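Local atomic coordinates of Rv3303c-lpdA (Mycobacterium tuberculosis, PDB entry 1XDI), a protein that binds one FAD per subunit and probably reduces quinones such as menadione with NADH or NADPH, as a homotetrameric member of the disulfide reductase family. Residues 12-16 with 325-329; 87-91 with 175-179; 288-292 with 307-312; 380-384 with 460-466. All coordinates share one frame; numbering follows the deposited sequence.

The four contacts illustrate how interaction chemistry follows place in a flavoprotein fold. Contact 1 is buried beside the cofactor, where two helix starts with small side chains pack closely and each turns a backbone amide to FAD. Contact 3 is also buried and joins two pieces of chain leading up to strand 312-314, mainly by aliphatic packing and without a hydrogen bond between them. Contacts 2 and 4 are only partly buried and mix apolar and charged side chains: an aromatic pair and a lysine in contact 2, leucine, isoleucine and arginine in contact 4. Contacts 1 to 3 share the nucleotide-binding part of the chain; contact 4 belongs to the dimerisation domain. Contacts 1 and 4 both touch the second subunit.

Contact 1. Residues 12-16 with 325-329. With FAD (flavin-adenine dinucleotide), chain C.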
# COMPACT_ATOMS: atom_id res chain seq x y z
N PRO A 12 28.29 0.83 -14.97
CA PRO A 12 26.90 0.93 -14.52
C PRO A 12 26.53 2.35 -14.09
O PRO A 12 25.53 2.88 -14.55
CB PRO A 12 26.84 -0.03 -13.34
CG PRO A 12 27.73 -1.04 -13.74
CD PRO A 12 28.95 -0.25 -14.23
N ALA A 13 27.32 3.00 -13.24
CA ALA A 13 26.91 4.35 -12.88
C ALA A 13 26.59 5.17 -14.15
O ALA A 13 25.46 5.61 -14.35
CB ALA A 13 28.01 5.06 -12.02
N GLY A 14 27.56 5.31 -15.04
CA GLY A 14 27.37 6.15 -16.20
C GLY A 14 26.45 5.70 -17.31
O GLY A 14 25.55 6.43 -17.76
N TYR A 15 26.68 4.48 -17.76
CA TYR A 15 25.91 4.03 -18.89
C TYR A 15 24.51 3.81 -18.56
O TYR A 15 23.69 3.66 -19.45
CB TYR A 15 26.45 2.73 -19.52
CG TYR A 15 25.95 1.38 -18.97
CD1 TYR A 15 24.59 0.99 -19.00
CD2 TYR A 15 26.87 0.44 -18.49
CE1 TYR A 15 24.17 -0.29 -18.59
CE2 TYR A 15 26.44 -0.84 -18.06
CZ TYR A 15 25.10 -1.19 -18.12
OH TYR A 15 24.75 -2.44 -17.65
N GLU A 16 24.15 3.87 -17.31
CA GLU A 16 22.83 3.50 -17.09
C GLU A 16 22.12 4.57 -16.49
O GLU A 16 21.00 4.49 -15.98
CB GLU A 16 22.79 2.30 -16.24
CG GLU A 16 21.47 1.63 -16.38
CD GLU A 16 21.59 0.13 -16.37
OE1 GLU A 16 22.62 -0.38 -15.92
OE2 GLU A 16 20.64 -0.54 -16.79
N ALA A 325 27.83 -2.72 -8.12
CA ALA A 325 27.45 -2.14 -9.39
C ALA A 325 25.96 -1.75 -9.32
O ALA A 325 25.56 -0.69 -9.82
CB ALA A 325 27.73 -3.16 -10.50
N SER A 326 25.15 -2.59 -8.67
CA SER A 326 23.72 -2.31 -8.52
C SER A 326 23.54 -0.98 -7.82
O SER A 326 22.67 -0.23 -8.22
CB SER A 326 23.02 -3.41 -7.76
OG SER A 326 23.51 -3.54 -6.46
N VAL A 327 24.36 -0.66 -6.82
CA VAL A 327 24.25 0.63 -6.18
C VAL A 327 24.72 1.75 -7.13
O VAL A 327 24.18 2.87 -7.14
CB VAL A 327 25.06 0.68 -4.87
CG1 VAL A 327 25.02 2.08 -4.28
CG2 VAL A 327 24.49 -0.30 -3.88
N ALA A 328 25.74 1.46 -7.94
CA ALA A 328 26.28 2.46 -8.87
C ALA A 328 25.22 2.86 -9.93
O ALA A 328 25.04 4.04 -10.30
CB ALA A 328 27.52 1.88 -9.53
N ALA A 329 24.48 1.86 -10.39
CA ALA A 329 23.47 2.08 -11.39
C ALA A 329 22.32 2.93 -10.84
O ALA A 329 21.85 3.86 -11.52
CB ALA A 329 22.96 0.74 -11.91
PA FAD C . 33.36 1.42 -13.10
O1A FAD C . 34.63 1.11 -12.31
O2A FAD C . 32.51 0.23 -13.52
O5B FAD C . 33.85 2.19 -14.32
C5B FAD C . 34.02 3.60 -14.46
C4B FAD C . 34.66 3.64 -15.83
O4B FAD C . 34.90 4.95 -16.26
C3B FAD C . 36.07 2.87 -16.04
O3B FAD C . 35.94 1.55 -16.56
C2B FAD C . 36.86 3.74 -16.89
O2B FAD C . 37.06 3.37 -18.26
C1B FAD C . 36.17 5.08 -16.88
N9A FAD C . 36.90 6.19 -16.41
C8A FAD C . 37.72 6.42 -15.32
N7A FAD C . 38.21 7.63 -15.27
C5A FAD C . 37.70 8.24 -16.38
C6A FAD C . 37.83 9.52 -16.93
N6A FAD C . 38.57 10.46 -16.38
N1A FAD C . 37.14 9.80 -18.10
C2A FAD C . 36.37 8.88 -18.70
N3A FAD C . 36.19 7.59 -18.22
C4A FAD C . 36.95 7.41 -17.02
N1 FAD C . 29.37 -5.33 -7.77
C2 FAD C . 28.18 -6.01 -7.80
O2 FAD C . 27.09 -5.41 -7.75
N3 FAD C . 28.20 -7.38 -7.87
C4 FAD C . 29.32 -8.17 -7.94
O4 FAD C . 29.20 -9.39 -8.01
C4X FAD C . 30.48 -7.51 -7.91
N5 FAD C . 31.65 -8.31 -7.98
C5X FAD C . 32.88 -7.60 -7.96
C6 FAD C . 34.10 -8.31 -8.05
C7 FAD C . 35.37 -7.66 -8.02
C7M FAD C . 36.67 -8.49 -8.14
C8 FAD C . 35.38 -6.24 -7.88
C8M FAD C . 36.68 -5.45 -7.82
C9 FAD C . 34.23 -5.53 -7.81
C9A FAD C . 32.98 -6.14 -7.86
N10 FAD C . 31.69 -5.42 -7.80
C10 FAD C . 30.49 -6.08 -7.83
C1' FAD C . 31.77 -4.01 -7.74
C2' FAD C . 31.30 -3.30 -8.98
O2' FAD C . 32.06 -3.80 -10.13
C3' FAD C . 31.49 -1.81 -8.89
O3' FAD C . 30.63 -1.32 -7.90
C4' FAD C . 31.11 -1.03 -10.13
O4' FAD C . 32.07 -1.55 -11.12
C5' FAD C . 31.36 0.40 -10.15
O5' FAD C . 30.83 0.94 -11.35
P FAD C . 31.05 2.41 -11.82
O1P FAD C . 30.26 2.54 -12.98
O2P FAD C . 30.87 3.42 -10.75
O3P FAD C . 32.56 2.37 -12.15
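P12 lays its ring against three alanines of the facing helix, and these apolar touches form the body of the contact. Its CG lies 3.9 Å from A325 CB, while its CB meets A329 CB at 4.2 Å and also touches A328 CB. Beside it, A13 CB packs on A328 CB at 4.1 Å. With side chains this small the axes of the two short helical segments approach to 8.0 Å, crossing at -38°, and backbone meets backbone: A13 CA makes a CA-H...O contact of 3.2 Å with A328 O. E16 brings its carboxylate OE1 beside the A329 methyl.

The polar bonds go to the cofactor. A13 N donates to the FAD phosphate oxygen O1P at 3.0 Å; A325 N donates to flavin O2 at 2.8 Å and to flavin N1 at 3.1 Å. Two helix N-termini thus face FAD, and their dipoles would probably favour negative charge on the phosphate and on the N1-O2 side of the flavin.

Y450 of the second subunit packs on A325. Helix 12-24 follows strand 3-8, and helix 325-339 comes after strand 312-314, both strands of one parallel sheet.

Contact 2. Residues 87-91 with 175-179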
# COMPACT_ATOMS: atom_id res chain seq x y z
N HIS A 87 39.71 -18.94 -19.35
CA HIS A 87 40.13 -17.53 -19.45
C HIS A 87 39.60 -16.93 -20.79
O HIS A 87 39.06 -15.84 -20.84
CB HIS A 87 41.67 -17.45 -19.41
CG HIS A 87 42.26 -17.72 -18.05
ND1 HIS A 87 43.62 -17.66 -17.82
CD2 HIS A 87 41.68 -17.93 -16.84
CE1 HIS A 87 43.85 -17.80 -16.52
NE2 HIS A 87 42.69 -17.96 -15.90
N ALA A 88 39.73 -17.67 -21.88
CA ALA A 88 39.29 -17.20 -23.18
C ALA A 88 37.78 -16.91 -23.14
O ALA A 88 37.25 -16.01 -23.86
CB ALA A 88 39.62 -18.22 -24.22
N ARG A 89 37.07 -17.68 -22.31
CA ARG A 89 35.64 -17.51 -22.20
C ARG A 89 35.43 -16.32 -21.33
O ARG A 89 34.44 -15.61 -21.46
CB ARG A 89 34.98 -18.69 -21.56
CG ARG A 89 33.55 -18.48 -21.44
CD ARG A 89 32.95 -19.39 -20.37
NE ARG A 89 31.49 -19.32 -20.38
CZ ARG A 89 30.71 -19.59 -19.35
NH1 ARG A 89 31.21 -19.96 -18.17
NH2 ARG A 89 29.39 -19.47 -19.51
N VAL A 90 36.39 -16.09 -20.44
CA VAL A 90 36.25 -14.94 -19.58
C VAL A 90 36.40 -13.67 -20.36
O VAL A 90 35.59 -12.77 -20.20
CB VAL A 90 37.24 -15.01 -18.42
CG1 VAL A 90 37.38 -13.65 -17.69
CG2 VAL A 90 36.76 -16.06 -17.50
N LYS A 91 37.39 -13.57 -21.25
CA LYS A 91 37.52 -12.32 -21.96
C LYS A 91 36.40 -12.23 -22.95
O LYS A 91 35.66 -11.25 -22.98
CB LYS A 91 38.86 -12.20 -22.68
CG LYS A 91 39.98 -12.66 -21.87
CD LYS A 91 40.84 -11.56 -21.33
CE LYS A 91 41.92 -12.13 -20.33
NZ LYS A 91 42.84 -13.26 -20.89
N LEU A 175 44.50 -12.25 -12.95
CA LEU A 175 44.36 -13.70 -12.90
C LEU A 175 44.14 -14.48 -14.23
O LEU A 175 44.61 -15.62 -14.38
CB LEU A 175 43.22 -14.04 -11.94
CG LEU A 175 43.47 -13.64 -10.50
CD1 LEU A 175 42.21 -13.50 -9.72
CD2 LEU A 175 44.38 -14.69 -9.89
N TYR A 176 43.43 -13.90 -15.19
CA TYR A 176 43.10 -14.61 -16.42
C TYR A 176 44.17 -14.56 -17.46
O TYR A 176 43.95 -14.94 -18.61
CB TYR A 176 41.80 -14.05 -16.98
CG TYR A 176 40.83 -13.75 -15.87
CD1 TYR A 176 40.31 -14.76 -15.05
CD2 TYR A 176 40.42 -12.46 -15.64
CE1 TYR A 176 39.40 -14.45 -14.06
CE2 TYR A 176 39.53 -12.14 -14.64
CZ TYR A 176 39.03 -13.13 -13.85
OH TYR A 176 38.19 -12.75 -12.83
N ASP A 177 45.33 -14.09 -17.06
CA ASP A 177 46.47 -14.04 -17.92
C ASP A 177 47.37 -15.24 -17.76
O ASP A 177 48.30 -15.41 -18.52
CB ASP A 177 47.24 -12.82 -17.61
CG ASP A 177 46.47 -11.60 -17.88
OD1 ASP A 177 45.56 -11.71 -18.74
OD2 ASP A 177 46.77 -10.55 -17.28
N LEU A 178 47.10 -16.05 -16.74
CA LEU A 178 47.87 -17.25 -16.46
C LEU A 178 47.44 -18.36 -17.42
O LEU A 178 46.25 -18.44 -17.77
CB LEU A 178 47.59 -17.76 -15.06
CG LEU A 178 47.64 -16.84 -13.86
CD1 LEU A 178 47.08 -17.63 -12.72
CD2 LEU A 178 49.06 -16.38 -13.51
N ASP A 179 48.38 -19.23 -17.80
CA ASP A 179 48.04 -20.34 -18.69
C ASP A 179 48.01 -21.67 -17.97
O ASP A 179 47.93 -22.73 -18.61
CB ASP A 179 49.00 -20.42 -19.86
CG ASP A 179 48.67 -19.41 -20.94
OD1 ASP A 179 47.52 -19.45 -21.49
OD2 ASP A 179 49.57 -18.57 -21.23
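Y176 and H87 meet at nearly a right angle, the tyrosine turning the edge of its ring toward the face of the imidazole. The two planes stand at 82° with centroids 5.7 Å apart, an offset edge-to-face pair. The backbone comes closer than the ring does: H87 is spread flat over the turn of chain at Y176, and Y176 CA sits over the middle of the imidazole, 3.3 Å from the centroid of the H87 ring, in a CH-pi contact.

The tyrosine ring is itself clamped. V90 has CG1 opposite its backbone N (chi1 165°), which sets this methyl squarely over one face, 3.8 Å from the centroid of the Y176 ring. On the opposite face L175 CB lies toward the rim.

K91 closes the solvent side. Bends at its second and fourth torsions curl the chain back, bringing K91 CE to 3.9 Å from Y176 CB, the two side chains crossing at a slant, and letting NZ donate to Y176 O at 3.0 Å. The ammonium approaches from above the carbonyl plane, 53° out of it, rather than on a lone pair. A long salt bridge, K91 NZ to D177 OD1 at 3.8 Å, supplements it.

P50 and S51 of helix 48-64 and F197 of helix 192-203 also pack on Y176. The contact thus ties helix 83-107 to the loop between strands 169-171 and 185-188, an interface between the FAD-binding part and the second parallel sheet, probably the Rossmann-type pyridine nucleotide domain of this family.

Contact 3. Residues 288-292 with 307-312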
# COMPACT_ATOMS: atom_id res chain seq x y z
N ARG A 288 38.61 23.20 -10.45
CA ARG A 288 38.10 24.29 -11.24
C ARG A 288 36.65 24.59 -10.92
O ARG A 288 36.09 25.62 -11.31
CB ARG A 288 38.27 24.00 -12.75
CG ARG A 288 39.74 24.08 -13.19
CD ARG A 288 39.97 23.95 -14.70
NE ARG A 288 41.39 23.70 -14.95
CZ ARG A 288 41.95 22.49 -15.14
NH1 ARG A 288 41.23 21.35 -15.13
NH2 ARG A 288 43.27 22.42 -15.31
N VAL A 289 36.05 23.71 -10.15
CA VAL A 289 34.67 23.95 -9.86
C VAL A 289 34.32 24.06 -8.37
O VAL A 289 33.13 24.13 -8.00
CB VAL A 289 33.88 22.89 -10.63
CG1 VAL A 289 33.04 22.01 -9.71
CG2 VAL A 289 33.08 23.58 -11.71
N GLY A 290 35.35 24.12 -7.52
CA GLY A 290 35.14 24.25 -6.09
C GLY A 290 35.07 23.04 -5.16
O GLY A 290 35.08 23.18 -3.94
N ILE A 291 34.98 21.85 -5.74
CA ILE A 291 34.91 20.64 -4.97
C ILE A 291 36.29 20.28 -4.42
O ILE A 291 37.31 20.61 -4.99
CB ILE A 291 34.37 19.50 -5.83
CG1 ILE A 291 32.90 19.73 -6.13
CG2 ILE A 291 34.55 18.17 -5.17
CD1 ILE A 291 32.42 18.75 -7.16
N GLN A 292 36.31 19.63 -3.27
CA GLN A 292 37.53 19.18 -2.64
C GLN A 292 37.19 17.75 -2.23
O GLN A 292 36.25 17.54 -1.45
CB GLN A 292 37.89 20.06 -1.42
CG GLN A 292 38.52 21.44 -1.77
CD GLN A 292 39.78 21.34 -2.71
OE1 GLN A 292 40.21 20.24 -3.09
NE2 GLN A 292 40.36 22.50 -3.07
N THR A 307 26.89 16.45 -6.13
CA THR A 307 28.08 16.95 -5.49
C THR A 307 27.74 18.33 -4.92
O THR A 307 26.64 18.86 -5.08
CB THR A 307 29.23 17.09 -6.47
OG1 THR A 307 28.90 18.09 -7.44
CG2 THR A 307 29.47 15.80 -7.20
N LEU A 308 28.73 18.91 -4.27
CA LEU A 308 28.63 20.20 -3.62
C LEU A 308 28.61 21.35 -4.65
O LEU A 308 28.28 22.49 -4.32
CB LEU A 308 29.80 20.31 -2.64
CG LEU A 308 30.24 18.94 -2.03
CD1 LEU A 308 30.73 17.82 -3.11
CD2 LEU A 308 31.38 19.23 -1.01
N ALA A 309 28.96 21.03 -5.90
CA ALA A 309 28.96 22.01 -6.99
C ALA A 309 27.64 21.85 -7.81
O ALA A 309 27.25 20.76 -8.18
CB ALA A 309 30.16 21.77 -7.86
N THR A 310 26.95 22.94 -8.10
CA THR A 310 25.69 22.81 -8.83
C THR A 310 25.83 22.27 -10.23
O THR A 310 26.89 22.38 -10.82
CB THR A 310 24.98 24.09 -8.86
OG1 THR A 310 25.87 25.08 -9.38
CG2 THR A 310 24.48 24.44 -7.39
N GLY A 311 24.78 21.67 -10.77
CA GLY A 311 24.89 21.04 -12.07
C GLY A 311 25.83 19.82 -12.00
O GLY A 311 25.84 19.00 -12.94
N ILE A 312 26.62 19.65 -10.93
CA ILE A 312 27.53 18.49 -10.89
C ILE A 312 27.15 17.30 -9.96
O ILE A 312 27.11 17.42 -8.72
CB ILE A 312 29.03 18.95 -10.58
CG1 ILE A 312 29.52 19.95 -11.63
CG2 ILE A 312 29.98 17.77 -10.66
CD1 ILE A 312 31.05 20.25 -11.63
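I291 and I312 owe their contacts to similar torsions: in each, CG1 stands opposite the carbonyl carbon (chi1 -70° in I291 and -57° in I312) and the chain then runs on extended to CD1. The two side chains project from different segments. I291 crosses T307 at about a right angle, its CD1 coming 3.7 Å from T307 CB. I312 instead meets V289 tip to tip, with I312 CD1 close to V289 CG1 and 3.9 Å from V289 CG2.

A309 fills the middle of this group. Its single methyl faces both V289 CG1 and I291 CG1, which reach it from the same side, A309 CB lying 3.8 Å from I291 CG1. L308 completes the outer margin, its CD1 lying 4.2 Å from I291 CG1, while I291 CD1 and I312 CG2 touch more loosely at 4.4 Å. G290, between the two residues that do most of the touching in its segment, has a positive phi of 93°, a bend consistent with V289 and I291 both reaching A309. No hydrogen bond joins the segments, and the contact is mainly aliphatic, with the T307 side chain at its margin.

Around it, H129 of strand 129-134 packs on both V289 and I312, L299 packs on I291 and T307, and T310 touches A127 of the third subunit. Residues A309 to I312 form a type II beta turn, with G311 at its third position, and G311 bonds through its backbone to V148. The turn delivers the chain into strand 312-314, an outermost strand, within this chain, of the parallel sheet in the FAD-binding fold, shortly before the FAD ligand D317.

Contact 4. Residues 380-384 with 460-466; sequences RTIML and AARRLMA
A460 begins the contact as a small surface for the far end of the strand: L384 CD2 lies 4.5 Å from A460 CB, and I382 CG2 comes 4.0 Å from A460 O. One turn later R463 crosses I382 at about a right angle, and I382 CD1 presses on R463 CB at 3.7 Å. That approach follows from the isoleucine torsion, which places CG1 opposite the backbone N (chi1 176°) and puts CG2 between the backbone N and the carbonyl carbon, where it meets L464 and A460 O. The extended side chain of R463 runs along the strand, bringing one face of its guanidinium against L384 CD1, while its NE makes a salt bridge with E459.

L464 is the chief apolar partner. Its side chain runs antiparallel to those of I382 and R380, with L464 CG 3.8 Å from I382 CG2 and L464 CD2 3.8 Å from R380 CB. M465 leaves helical geometry and turns away to pack on V440 and on Y337 of the second subunit. A466, the last modelled residue, has its CB modelled over one face of the R380 guanidinium, whose exact place is doubtful. That arginine has its polar partner outside the pair, NH2 donating to R408 O.

Alternate residues R380, I382 and L384 thus present one side of strand 379-385 to the helix, whose axis runs at 141° to it, roughly antiparallel. I404 and C406 of strand 401-407 also pack on L464. A helix packed on an antiparallel sheet, roughly along its strands, is one element of the dimerisation domain fold of the pyridine nucleotide-disulfide oxidoreductases.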
# COMPACT_ATOMS: atom_id res chain seq x y z
N ARG A 380 10.75 -9.20 14.76
CA ARG A 380 10.55 -10.64 14.93
C ARG A 380 11.45 -11.26 13.86
O ARG A 380 11.58 -10.71 12.79
CB ARG A 380 9.09 -11.02 14.66
CG ARG A 380 8.42 -11.78 15.78
CD ARG A 380 6.96 -12.05 15.44
NE ARG A 380 6.15 -10.83 15.43
CZ ARG A 380 5.34 -10.50 14.43
NH1 ARG A 380 5.24 -11.27 13.36
NH2 ARG A 380 4.57 -9.42 14.49
N THR A 381 12.07 -12.39 14.14
CA THR A 381 12.97 -13.03 13.21
C THR A 381 12.74 -14.55 13.12
O THR A 381 12.31 -15.18 14.05
CB THR A 381 14.40 -12.84 13.69
OG1 THR A 381 14.75 -13.94 14.55
CG2 THR A 381 14.55 -11.56 14.49
N ILE A 382 13.11 -15.15 12.00
CA ILE A 382 13.00 -16.59 11.87
C ILE A 382 14.10 -17.11 10.97
O ILE A 382 14.53 -16.41 10.07
CB ILE A 382 11.64 -16.97 11.30
CG1 ILE A 382 11.56 -18.47 11.08
CG2 ILE A 382 11.40 -16.22 10.01
CD1 ILE A 382 10.13 -18.92 10.97
N MET A 383 14.59 -18.30 11.23
CA MET A 383 15.59 -18.87 10.36
C MET A 383 15.07 -20.23 9.96
O MET A 383 14.93 -21.14 10.76
CB MET A 383 16.94 -19.04 11.01
CG MET A 383 17.74 -20.08 10.30
SD MET A 383 19.48 -19.95 10.66
CE MET A 383 19.69 -21.15 11.92
N LEU A 384 14.76 -20.36 8.70
CA LEU A 384 14.23 -21.62 8.22
C LEU A 384 15.25 -22.41 7.37
O LEU A 384 15.67 -21.98 6.30
CB LEU A 384 12.97 -21.30 7.47
CG LEU A 384 12.36 -22.43 6.71
CD1 LEU A 384 12.11 -23.60 7.61
CD2 LEU A 384 11.07 -21.88 6.14
N ALA A 460 8.49 -18.78 5.36
CA ALA A 460 9.24 -17.97 6.31
C ALA A 460 8.31 -16.83 6.78
O ALA A 460 7.98 -16.74 7.96
CB ALA A 460 10.53 -17.45 5.66
N ALA A 461 7.83 -15.98 5.89
CA ALA A 461 6.96 -14.93 6.36
C ALA A 461 5.68 -15.55 6.92
O ALA A 461 5.17 -15.10 7.91
CB ALA A 461 6.64 -13.95 5.25
N ARG A 462 5.15 -16.62 6.33
CA ARG A 462 3.90 -17.15 6.92
C ARG A 462 4.02 -17.38 8.43
O ARG A 462 3.12 -17.05 9.20
CB ARG A 462 3.47 -18.45 6.23
CG ARG A 462 2.11 -18.88 6.59
CD ARG A 462 1.64 -20.01 5.69
NE ARG A 462 1.51 -19.60 4.29
CZ ARG A 462 2.27 -20.07 3.31
NH1 ARG A 462 3.22 -21.00 3.57
NH2 ARG A 462 2.12 -19.60 2.08
N ARG A 463 5.15 -17.91 8.87
CA ARG A 463 5.32 -18.20 10.28
C ARG A 463 5.52 -16.93 11.09
O ARG A 463 5.24 -16.92 12.29
CB ARG A 463 6.47 -19.20 10.48
CG ARG A 463 6.24 -20.49 9.69
CD ARG A 463 7.18 -21.71 10.05
NE ARG A 463 7.13 -22.78 9.02
CZ ARG A 463 7.85 -23.89 9.08
NH1 ARG A 463 8.65 -24.06 10.12
NH2 ARG A 463 7.84 -24.80 8.10
N LEU A 464 5.98 -15.86 10.45
CA LEU A 464 6.15 -14.61 11.19
C LEU A 464 4.82 -13.94 11.46
O LEU A 464 4.75 -13.06 12.27
CB LEU A 464 7.02 -13.63 10.43
CG LEU A 464 8.49 -13.81 10.60
CD1 LEU A 464 9.29 -12.70 9.87
CD2 LEU A 464 8.73 -13.75 12.11
N MET A 465 3.77 -14.35 10.77
CA MET A 465 2.46 -13.74 10.97
C MET A 465 2.02 -13.66 12.47
O MET A 465 2.15 -14.64 13.21
CB MET A 465 1.45 -14.51 10.14
CG MET A 465 1.26 -14.03 8.73
SD MET A 465 0.20 -15.19 7.84
CE MET A 465 -1.20 -14.27 7.57
N ALA A 466 1.47 -12.51 12.90
CA ALA A 466 1.11 -12.30 14.31
C ALA A 466 -0.04 -11.33 14.69
O ALA A 466 0.08 -10.07 14.53
CB ALA A 466 2.34 -11.90 15.09